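Local coordinates for protein contact-dependent inhibitor A (Enterobacter cloacae subsp. cloacae, PDB 4NTQ) that delivers a toxic ribosomal RNase domain into target bacteria and is bound here by its immunity protein CdiI, which probably neutralises it, at residues E167-L172 against N198-D203; H188-F193 against P202-H207; W213-S218 against S228-I233. All coordinates share one frame; numbering follows the deposited sequence.

Contact 1 (E167-L172 against N198-D203)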
# COMPACT_ATOMS: atom_id res chain seq x y z
N GLU A 167 -1.49 15.64 -15.00
CA GLU A 167 -0.84 16.14 -16.20
C GLU A 167 0.61 15.71 -16.21
O GLU A 167 1.18 15.41 -17.26
CB GLU A 167 -0.96 17.67 -16.28
CG GLU A 167 -2.39 18.15 -16.47
CD GLU A 167 -2.53 19.65 -16.29
OE1 GLU A 167 -1.77 20.24 -15.49
OE2 GLU A 167 -3.41 20.25 -16.95
N ALA A 168 1.21 15.67 -15.02
CA ALA A 168 2.57 15.18 -14.85
C ALA A 168 2.66 13.73 -15.29
O ALA A 168 3.57 13.36 -16.04
CB ALA A 168 3.00 15.31 -13.41
N ALA A 169 1.72 12.92 -14.82
CA ALA A 169 1.67 11.50 -15.17
C ALA A 169 1.29 11.29 -16.64
O ALA A 169 1.79 10.38 -17.30
CB ALA A 169 0.70 10.76 -14.24
N SER A 170 0.40 12.13 -17.15
CA SER A 170 0.03 12.08 -18.55
C SER A 170 1.23 12.34 -19.45
O SER A 170 1.44 11.64 -20.44
CB SER A 170 -1.07 13.10 -18.86
OG SER A 170 -1.64 12.86 -20.13
N ASN A 171 2.03 13.33 -19.08
CA ASN A 171 3.25 13.65 -19.83
C ASN A 171 4.27 12.52 -19.80
O ASN A 171 5.19 12.48 -20.61
CB ASN A 171 3.87 14.95 -19.31
CG ASN A 171 3.10 16.18 -19.75
OD1 ASN A 171 2.61 16.25 -20.88
ND2 ASN A 171 2.99 17.15 -18.86
N LEU A 172 4.10 11.61 -18.85
CA LEU A 172 4.97 10.45 -18.73
C LEU A 172 4.41 9.26 -19.50
O LEU A 172 5.08 8.24 -19.66
CB LEU A 172 5.17 10.11 -17.26
CG LEU A 172 6.09 11.13 -16.61
CD1 LEU A 172 6.23 10.90 -15.11
CD2 LEU A 172 7.44 11.06 -17.31
N ASN A 198 2.24 -0.31 -16.65
CA ASN A 198 2.54 -0.05 -15.24
C ASN A 198 1.72 1.08 -14.62
O ASN A 198 1.03 1.83 -15.32
CB ASN A 198 4.02 0.27 -15.08
CG ASN A 198 4.89 -0.92 -15.36
OD1 ASN A 198 4.65 -2.02 -14.85
ND2 ASN A 198 5.92 -0.73 -16.19
N TYR A 199 1.84 1.21 -13.29
CA TYR A 199 1.10 2.22 -12.55
C TYR A 199 2.03 3.11 -11.72
O TYR A 199 2.99 2.63 -11.12
CB TYR A 199 0.08 1.57 -11.61
CG TYR A 199 -0.85 0.57 -12.28
CD1 TYR A 199 -2.12 0.94 -12.71
CD2 TYR A 199 -0.46 -0.75 -12.49
CE1 TYR A 199 -2.99 0.03 -13.31
CE2 TYR A 199 -1.31 -1.66 -13.10
CZ TYR A 199 -2.57 -1.26 -13.51
OH TYR A 199 -3.41 -2.17 -14.12
N ILE A 200 1.75 4.40 -11.69
CA ILE A 200 2.48 5.30 -10.81
C ILE A 200 1.53 6.06 -9.90
O ILE A 200 0.37 6.27 -10.25
CB ILE A 200 3.33 6.30 -11.59
CG1 ILE A 200 2.49 7.04 -12.62
CG2 ILE A 200 4.49 5.63 -12.29
CD1 ILE A 200 3.26 8.06 -13.42
N THR A 201 2.02 6.41 -8.71
CA THR A 201 1.36 7.36 -7.81
C THR A 201 2.44 8.27 -7.32
O THR A 201 3.59 7.83 -7.19
CB THR A 201 0.78 6.71 -6.54
OG1 THR A 201 1.82 6.09 -5.79
CG2 THR A 201 -0.26 5.71 -6.86
N PRO A 202 2.09 9.53 -7.05
CA PRO A 202 3.05 10.51 -6.53
C PRO A 202 3.66 10.09 -5.21
O PRO A 202 2.96 9.62 -4.31
CB PRO A 202 2.19 11.77 -6.33
CG PRO A 202 0.78 11.29 -6.36
CD PRO A 202 0.78 10.14 -7.30
N ASP A 203 4.97 10.25 -5.11
CA ASP A 203 5.70 9.91 -3.91
C ASP A 203 5.39 10.98 -2.88
O ASP A 203 5.77 12.14 -3.05
CB ASP A 203 7.21 9.83 -4.21
CG ASP A 203 8.00 9.26 -3.07
OD1 ASP A 203 9.25 9.28 -3.13
OD2 ASP A 203 7.39 8.78 -2.10
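Ile200 and Ala169 make the closest approach between segments 167-172 and 198-203, and the meeting is purely apolar. Ile200 reaches from its strand with the delta methyl alone: CD1 stands 3.8 Å from Ala169 CB and 4.2 Å from Ala169 CA. The first torsion puts CG1 between the backbone N and the carbonyl carbon (chi1 52°), and the extended second one (179°) then carries CD1 straight out to the helix. Leu172 adds a looser touch with one branch, its CD1 lying 4.4 Å from Ile200 CD1. The arrangement is a worked case of a short helix, 164-170, laid over one face of an antiparallel sheet, with strand 199-202 among the inner strands beneath it. Phe193 and Trp213, from the two neighbouring strands, also pack on Ala169 and Ile200, so the small alanine sits over three strands at once. Thr201 and Tyr199 belong to the opposite face, where they meet Phe78 and Phe97 of the bound CdiI chain. Hydrogen bonds within the pair belong to segment 167-172, where Asn171 N reaches Glu167 O at 2.9 Å and Leu172 N reaches Ala169 O at 3.0 Å, while Ser170 OG makes a weak bond to Asp175 OD1. The strand bonds to its neighbours in the sheet, its backbone pairing Ile200 with Phe193 and Thr201 with Lys214.

Contact 2 (H188-F193 against P202-H207)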
# COMPACT_ATOMS: atom_id res chain seq x y z
N HIS A 188 -12.25 11.33 -5.09
CA HIS A 188 -11.78 11.15 -3.73
C HIS A 188 -10.64 10.15 -3.66
O HIS A 188 -10.84 8.96 -3.92
CB HIS A 188 -12.93 10.70 -2.83
N GLY A 189 -9.44 10.63 -3.32
CA GLY A 189 -8.40 9.76 -2.81
C GLY A 189 -7.12 9.63 -3.62
O GLY A 189 -7.02 10.17 -4.71
N GLN A 190 -6.14 8.92 -3.06
CA GLN A 190 -4.89 8.65 -3.75
C GLN A 190 -5.20 7.79 -4.95
O GLN A 190 -5.66 6.66 -4.81
CB GLN A 190 -3.88 7.92 -2.86
CG GLN A 190 -3.00 8.82 -1.99
CD GLN A 190 -1.97 8.03 -1.17
OE1 GLN A 190 -2.11 7.89 0.05
NE2 GLN A 190 -0.95 7.50 -1.84
N PRO A 191 -4.98 8.33 -6.15
CA PRO A 191 -5.29 7.54 -7.33
C PRO A 191 -4.03 6.86 -7.80
O PRO A 191 -2.96 7.03 -7.24
CB PRO A 191 -5.67 8.61 -8.34
CG PRO A 191 -4.69 9.69 -8.04
CD PRO A 191 -4.53 9.69 -6.53
N VAL A 192 -4.18 6.12 -8.89
CA VAL A 192 -3.09 5.42 -9.51
C VAL A 192 -3.19 5.78 -11.00
O VAL A 192 -4.29 5.89 -11.53
CB VAL A 192 -3.29 3.90 -9.24
CG1 VAL A 192 -2.96 3.09 -10.43
CG2 VAL A 192 -2.49 3.45 -8.03
N PHE A 193 -2.05 6.00 -11.66
CA PHE A 193 -2.05 6.34 -13.08
C PHE A 193 -1.47 5.22 -13.95
O PHE A 193 -0.39 4.70 -13.67
CB PHE A 193 -1.33 7.67 -13.31
CG PHE A 193 -1.93 8.82 -12.53
CD1 PHE A 193 -2.95 9.58 -13.06
CD2 PHE A 193 -1.48 9.11 -11.25
CE1 PHE A 193 -3.51 10.62 -12.35
CE2 PHE A 193 -2.04 10.15 -10.52
CZ PHE A 193 -3.05 10.91 -11.08
N PRO A 202 2.09 9.53 -7.05
CA PRO A 202 3.05 10.51 -6.53
C PRO A 202 3.66 10.09 -5.21
O PRO A 202 2.96 9.62 -4.31
CB PRO A 202 2.19 11.77 -6.33
CG PRO A 202 0.78 11.29 -6.36
CD PRO A 202 0.78 10.14 -7.30
N ASP A 203 4.97 10.25 -5.11
CA ASP A 203 5.70 9.91 -3.91
C ASP A 203 5.39 10.98 -2.88
O ASP A 203 5.77 12.14 -3.05
CB ASP A 203 7.21 9.83 -4.21
CG ASP A 203 8.00 9.26 -3.07
OD1 ASP A 203 9.25 9.28 -3.13
OD2 ASP A 203 7.39 8.78 -2.10
N ILE A 204 4.68 10.59 -1.84
CA ILE A 204 4.27 11.50 -0.77
C ILE A 204 5.24 11.45 0.40
O ILE A 204 5.04 12.13 1.40
CB ILE A 204 2.87 11.15 -0.22
CG1 ILE A 204 2.90 9.79 0.48
CG2 ILE A 204 1.83 11.18 -1.33
CD1 ILE A 204 1.61 9.41 1.14
N ASP A 205 6.30 10.65 0.25
CA ASP A 205 7.18 10.29 1.36
C ASP A 205 7.87 11.48 2.03
O ASP A 205 7.89 12.58 1.49
CB ASP A 205 8.20 9.25 0.89
CG ASP A 205 8.78 8.45 2.04
OD1 ASP A 205 9.78 7.73 1.82
OD2 ASP A 205 8.24 8.54 3.17
N SER A 206 8.40 11.23 3.23
CA SER A 206 9.04 12.26 4.05
C SER A 206 10.27 12.86 3.37
O SER A 206 10.42 14.09 3.31
CB SER A 206 9.41 11.70 5.43
N HIS A 207 11.16 12.00 2.89
CA HIS A 207 12.31 12.42 2.10
C HIS A 207 11.81 13.20 0.88
O HIS A 207 12.34 14.27 0.56
CB HIS A 207 13.14 11.22 1.66
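Pro202 meets Phe193 at the start of segment 202-207, ring against ring but without stacking. The proline offers CD to the rim of the phenyl group, close to its plane, at 4.3 Å from Phe193 CE2. The phenyl ring is held from other directions too, by Ala169 and Gln166 of the helix and by Phe174, and Pro202 in turn packs on Trp213. Asp203 points away from segment 188-193 and works locally: OD2 accepts Asp205 N at 3.2 Å with an N-H...O angle of 154°, closing an Asx turn. The N-H comes from above the carboxylate, 58° out of its plane. The same oxygen forms a salt bridge with Lys214 NZ, so two donors fix the turn that follows strand 199-202. Ile204, carried round by that turn, faces back to Gln190. Its extended branch ends in CD1, 4.2 Å from Gln190 OE1, and the two side chains advance on each other from opposite directions. The glutamine spans the gap because its chain runs straight beyond CG (chi2 -178°). His33 of the CdiI chain packs on both, making them joint parts of the toxin-immunity interface. Asp205 continues that interface, its OD2 accepting Glu31 N of CdiI. Gly189, on the opposing segment, adds backbone hydrogen bonds to CdiI. Between the segments themselves, then, there is only van der Waals contact at 4.2 Å or more; Asp203 bonds within the turn, while Asp205 and the Gly189 backbone bond to the immunity protein, which suggests that the loop probably takes its form more from Asp203 and the partner chain than from a direct grip on residues 188-193.

Contact 3 (W213-S218 against S228-I233)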
# COMPACT_ATOMS: atom_id res chain seq x y z
N TRP A 213 7.95 9.56 -7.86
CA TRP A 213 6.88 8.59 -8.06
C TRP A 213 7.20 7.23 -7.43
O TRP A 213 8.36 6.85 -7.32
CB TRP A 213 6.65 8.37 -9.55
CG TRP A 213 6.22 9.58 -10.33
CD1 TRP A 213 7.02 10.40 -11.07
CD2 TRP A 213 4.89 10.09 -10.46
NE1 TRP A 213 6.26 11.40 -11.64
CE2 TRP A 213 4.95 11.22 -11.29
CE3 TRP A 213 3.64 9.69 -9.96
CZ2 TRP A 213 3.82 11.97 -11.62
CZ3 TRP A 213 2.53 10.43 -10.29
CH2 TRP A 213 2.62 11.56 -11.12
N LYS A 214 6.16 6.51 -7.03
CA LYS A 214 6.30 5.09 -6.71
C LYS A 214 5.65 4.36 -7.87
O LYS A 214 4.62 4.80 -8.37
CB LYS A 214 5.60 4.75 -5.40
CG LYS A 214 6.06 5.60 -4.22
CD LYS A 214 6.89 4.80 -3.25
CE LYS A 214 7.41 5.66 -2.09
NZ LYS A 214 8.83 6.11 -2.30
N MSE A 215 6.25 3.26 -8.33
CA MSE A 215 5.71 2.54 -9.47
C MSE A 215 5.33 1.13 -9.09
O MSE A 215 6.01 0.49 -8.30
CB MSE A 215 6.72 2.52 -10.62
CG MSE A 215 6.26 1.77 -11.86
SE MSE A 215 7.58 1.87 -13.29
CE MSE A 215 7.85 3.81 -13.26
N PHE A 216 4.23 0.63 -9.66
CA PHE A 216 3.81 -0.74 -9.44
C PHE A 216 3.66 -1.46 -10.78
O PHE A 216 3.21 -0.88 -11.76
CB PHE A 216 2.50 -0.78 -8.66
CG PHE A 216 2.56 -0.10 -7.33
CD1 PHE A 216 2.75 -0.82 -6.17
CD2 PHE A 216 2.44 1.28 -7.23
CE1 PHE A 216 2.82 -0.19 -4.93
CE2 PHE A 216 2.49 1.92 -6.00
CZ PHE A 216 2.68 1.18 -4.85
N ASN A 217 4.02 -2.74 -10.83
CA ASN A 217 3.93 -3.45 -12.10
C ASN A 217 2.50 -3.89 -12.45
O ASN A 217 1.56 -3.58 -11.71
CB ASN A 217 4.93 -4.60 -12.20
CG ASN A 217 4.58 -5.77 -11.31
OD1 ASN A 217 3.54 -5.80 -10.66
ND2 ASN A 217 5.46 -6.76 -11.28
N SER A 218 2.36 -4.61 -13.56
CA SER A 218 1.05 -4.95 -14.10
C SER A 218 0.23 -5.76 -13.11
O SER A 218 -0.99 -5.82 -13.22
CB SER A 218 1.20 -5.73 -15.41
OG SER A 218 1.77 -7.00 -15.18
N SER A 228 11.50 12.42 -10.98
CA SER A 228 10.46 13.09 -11.77
C SER A 228 10.49 12.72 -13.25
O SER A 228 9.59 13.07 -14.01
CB SER A 228 10.51 14.61 -11.57
OG SER A 228 11.70 15.17 -12.10
N GLY A 229 11.53 11.99 -13.66
CA GLY A 229 11.67 11.56 -15.04
C GLY A 229 11.65 10.06 -15.15
O GLY A 229 12.01 9.50 -16.18
N LEU A 230 11.21 9.41 -14.08
CA LEU A 230 11.14 7.95 -13.98
C LEU A 230 12.47 7.23 -14.11
O LEU A 230 12.56 6.18 -14.75
CB LEU A 230 10.10 7.36 -14.95
CG LEU A 230 8.67 7.78 -14.63
CD1 LEU A 230 7.67 6.98 -15.45
CD2 LEU A 230 8.39 7.64 -13.14
N ASN A 231 13.51 7.78 -13.49
CA ASN A 231 14.73 7.04 -13.23
C ASN A 231 14.68 6.47 -11.82
O ASN A 231 14.54 7.21 -10.84
CB ASN A 231 15.96 7.92 -13.38
CG ASN A 231 16.04 8.60 -14.72
OD1 ASN A 231 16.12 7.95 -15.77
ND2 ASN A 231 16.02 9.93 -14.70
N ARG A 232 14.77 5.14 -11.73
CA ARG A 232 14.73 4.42 -10.47
C ARG A 232 15.76 4.96 -9.51
O ARG A 232 16.92 5.14 -9.86
CB ARG A 232 14.99 2.94 -10.71
CG ARG A 232 14.52 2.03 -9.60
CD ARG A 232 14.99 0.60 -9.84
NE ARG A 232 14.37 -0.32 -8.90
CZ ARG A 232 14.79 -0.50 -7.65
NH1 ARG A 232 15.83 0.17 -7.20
NH2 ARG A 232 14.16 -1.36 -6.86
N ILE A 233 15.34 5.20 -8.27
CA ILE A 233 16.23 5.75 -7.26
C ILE A 233 16.59 4.65 -6.29
O ILE A 233 17.75 4.45 -5.98
CB ILE A 233 15.53 6.87 -6.48
CG1 ILE A 233 15.23 8.06 -7.39
CG2 ILE A 233 16.39 7.29 -5.29
CD1 ILE A 233 16.45 8.67 -8.01
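Two backbone N-H groups, those of Gly229 and Asn231, grip OD2 of Asp227, and the bend they stabilise presents Leu230, the residue between them, to Trp213 and Met215. This is the connection between the last two strands of a six-stranded antiparallel meander, whose strand order across the sheet follows the chain; segment 228-233 folds back over the sheet face on which Trp213 and Met215 lie. The domain probably resembles the rRNase domain of colicin E3, in keeping with the ribosomal RNase activity. Leu230 has left-handed backbone angles (62°/41°), and although its first bond does not aim at the strand, the two methyls do the touching. CD2 is 3.7 Å from Trp213 CD1 and 4.0 Å from Trp213 CG, approaching the five-membered ring at a slant, and it also nears Trp213 CB. Met215, a selenomethionine introduced in place of the natural residue, meets both methyls with CE, which lies 3.9 Å from Leu230 CD1 and 3.9 Å from Leu230 CD2. The Met215 chain is extended through its first two torsions and then bends at the selenium (chi3 -50°), turning CE across the leucine at about a right angle. Leu172 and Phe174 also pack on Leu230, so the leucine joins a small apolar cluster with residues that follow helix 164-170. On the other side of strand 213-216, Lys214 NZ bonds to Thr225 OG1, while Phe216 packs on Val95 of the CdiI chain. Ser228 takes a marginal part: its carbonyl O lies at the indole edge, near the ring plane, 4.4 Å from Trp213 NE1, too far for a hydrogen bond.

In the fold
Contacts 1 and 3 belong to the same apolar face of the sheet, with centres 8 Å apart, and meet through adjacent strands 199-202 and 213-216. Contact 1 is the buried core, a helix on an inner strand; contact 3 is partly buried, where a connection near the outer strand closes over that core and ends in exposed residues. Contact 2 shares Pro202 and Asp203 with contact 1 but leads out of the core into a turn bordered by CdiI. Chemistry follows place: methyl packing dominates contacts 1 and 3, whereas contact 2 mixes sparse packing with local polar bonds. The Asp203-Lys214 salt bridge ties contact 2 to contact 3.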